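Local coordinates for BH2414 protein (Bacillus halodurans, PDB 3ON1) that is of unknown function but belongs to the ribosomal protein L7Ae/L30e/S12e/Gadd45 family, many of whose members bind RNA, at residues A[17-22]-A[74-79]. Sequence-based numbering, arbitrary orientation.
Sequences RQLLTG and RAIGKH
I76 meets L19 and T21 where a Schellman motif ends helix 69-75 above the edge strand 19-21 of an L7Ae/L30e-type alpha/beta fold, a small worked example of how one branched residue at a helix end can be shared by two strand residues. Along 74-79, R74 and A75 are the last two residues of the helix, and A75 turns its methyl to L7 of helix 5-15. I76 follows as the first residue with non-helical backbone angles, and it carries this side of the contact alone. With chi1 at 70°, its CG2 lies anti to the carbonyl carbon and comes within 3.5 Å of L19 CD1, the leucine and isoleucine side chains running at a slant across each other. The longer branch carries I76 CD1 to T21 CG2 at 3.8 Å, methyl against methyl, tip to tip.

On the strand side, L19 and T21 are alternate residues and point to the same side, whereas L20 between them faces helix 23-31. No hydrogen bond joins the segments; the link is purely apolar, continued by A14 of helix 5-15, which touches both L19 and I76. The T21 hydroxyl is engaged elsewhere, OG1 bonding to R81 NE. Beyond I76, G77, with positive phi, closes the helix: its N donates to R74 O at 2.9 Å.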
loop_
_atom_site.group_PDB
_atom_site.type_symbol
_atom_site.label_atom_id
_atom_site.label_comp_id
_atom_site.label_asym_id
_atom_site.label_seq_id
_atom_site.Cartn_x
_atom_site.Cartn_y
_atom_site.Cartn_z
ATOM N N ARG A 17 7.701 5.507 -9.805
ATOM C CA ARG A 17 8.146 4.111 -9.615
ATOM C C ARG A 17 8.475 3.795 -8.159
ATOM O O ARG A 17 9.410 3.048 -7.860
ATOM C CB ARG A 17 9.311 3.746 -10.556
ATOM C CG ARG A 17 8.932 3.872 -12.027
ATOM C CD ARG A 17 9.941 3.250 -12.960
ATOM N NE ARG A 17 9.532 3.441 -14.350
ATOM C CZ ARG A 17 9.977 2.722 -15.378
ATOM N NH1 ARG A 17 10.847 1.736 -15.189
ATOM N NH2 ARG A 17 9.538 2.986 -16.601
ATOM N N GLN A 18 7.684 4.361 -7.253
ATOM C CA GLN A 18 7.913 4.189 -5.823
ATOM C C GLN A 18 6.941 3.198 -5.195
ATOM O O GLN A 18 6.784 3.169 -3.977
ATOM C CB GLN A 18 7.838 5.538 -5.104
ATOM C CG GLN A 18 8.937 6.509 -5.525
ATOM C CD GLN A 18 10.316 5.909 -5.332
ATOM O OE1 GLN A 18 10.673 5.520 -4.224
ATOM N NE2 GLN A 18 11.082 5.798 -6.416
ATOM N N LEU A 19 6.295 2.387 -6.027
ATOM C CA LEU A 19 5.365 1.376 -5.522
ATOM C C LEU A 19 5.714 -0.033 -5.960
ATOM O O LEU A 19 6.266 -0.245 -7.050
ATOM C CB LEU A 19 3.933 1.678 -5.978
ATOM C CG LEU A 19 3.333 3.042 -5.641
ATOM C CD1 LEU A 19 1.942 3.106 -6.251
ATOM C CD2 LEU A 19 3.241 3.261 -4.148
ATOM N N LEU A 20 5.394 -0.983 -5.081
ATOM C CA LEU A 20 5.399 -2.410 -5.381
ATOM C C LEU A 20 3.985 -2.936 -5.171
ATOM O O LEU A 20 3.235 -2.386 -4.363
ATOM C CB LEU A 20 6.367 -3.147 -4.453
ATOM C CG LEU A 20 7.847 -2.878 -4.715
ATOM C CD1 LEU A 20 8.715 -3.598 -3.698
ATOM C CD2 LEU A 20 8.218 -3.298 -6.127
ATOM N N THR A 21 3.604 -3.980 -5.904
ATOM C CA THR A 21 2.317 -4.614 -5.659
ATOM C C THR A 21 2.457 -6.116 -5.570
ATOM O O THR A 21 3.451 -6.686 -6.034
ATOM C CB THR A 21 1.259 -4.249 -6.733
ATOM O OG1 THR A 21 1.616 -4.824 -7.999
ATOM C CG2 THR A 21 1.106 -2.729 -6.863
ATOM N N GLY A 22 1.451 -6.749 -4.978
ATOM C CA GLY A 22 1.424 -8.200 -4.853
ATOM C C GLY A 22 1.830 -8.626 -3.466
ATOM O O GLY A 22 2.820 -8.140 -2.924
ATOM N N ARG A 74 -6.902 1.449 -10.403
ATOM C CA ARG A 74 -7.103 2.647 -11.235
ATOM C C ARG A 74 -6.114 3.747 -10.886
ATOM O O ARG A 74 -5.482 4.332 -11.773
ATOM C CB ARG A 74 -8.534 3.190 -11.098
ATOM C CG ARG A 74 -8.786 4.483 -11.885
ATOM C CD ARG A 74 -10.046 5.218 -11.424
ATOM N NE ARG A 74 -10.192 6.527 -12.065
ATOM C CZ ARG A 74 -10.867 6.731 -13.192
ATOM N NH1 ARG A 74 -11.454 5.710 -13.797
ATOM N NH2 ARG A 74 -10.956 7.948 -13.718
ATOM N N ALA A 75 -5.977 4.012 -9.585
ATOM C CA ALA A 75 -5.108 5.083 -9.088
ATOM C C ALA A 75 -3.683 4.940 -9.609
ATOM O O ALA A 75 -3.001 5.938 -9.835
ATOM C CB ALA A 75 -5.112 5.114 -7.574
ATOM N N ILE A 76 -3.242 3.703 -9.817
ATOM C CA ILE A 76 -1.872 3.451 -10.273
ATOM C C ILE A 76 -1.775 3.003 -11.748
ATOM O O ILE A 76 -0.731 2.513 -12.197
ATOM C CB ILE A 76 -1.103 2.504 -9.303
ATOM C CG1 ILE A 76 -1.640 1.072 -9.373
ATOM C CG2 ILE A 76 -1.181 3.038 -7.874
ATOM C CD1 ILE A 76 -0.709 0.039 -8.761
ATOM N N GLY A 77 -2.863 3.200 -12.492
ATOM C CA GLY A 77 -2.902 2.922 -13.934
ATOM C C GLY A 77 -2.997 1.448 -14.281
ATOM O O GLY A 77 -2.573 1.024 -15.357
ATOM N N LYS A 78 -3.550 0.669 -13.359
ATOM C CA LYS A 78 -3.726 -0.764 -13.537
ATOM C C LYS A 78 -5.210 -1.072 -13.375
ATOM O O LYS A 78 -6.004 -0.173 -13.090
ATOM C CB LYS A 78 -2.891 -1.536 -12.504
ATOM C CG LYS A 78 -1.394 -1.222 -12.519
ATOM C CD LYS A 78 -0.710 -1.721 -13.791
ATOM C CE LYS A 78 0.748 -1.290 -13.835
ATOM N NZ LYS A 78 1.447 -1.794 -15.054
ATOM N N HIS A 79 -5.602 -2.325 -13.550
ATOM C CA HIS A 79 -7.020 -2.638 -13.437
ATOM C C HIS A 79 -7.448 -2.800 -11.984
ATOM O O HIS A 79 -8.316 -2.054 -11.493
ATOM C CB HIS A 79 -7.392 -3.851 -14.292
ATOM C CG HIS A 79 -7.210 -3.619 -15.760
ATOM N ND1 HIS A 79 -6.655 -4.558 -16.600
ATOM C CD2 HIS A 79 -7.481 -2.538 -16.532
ATOM C CE1 HIS A 79 -6.611 -4.076 -17.830
ATOM N NE2 HIS A 79 -7.105 -2.851 -17.815
#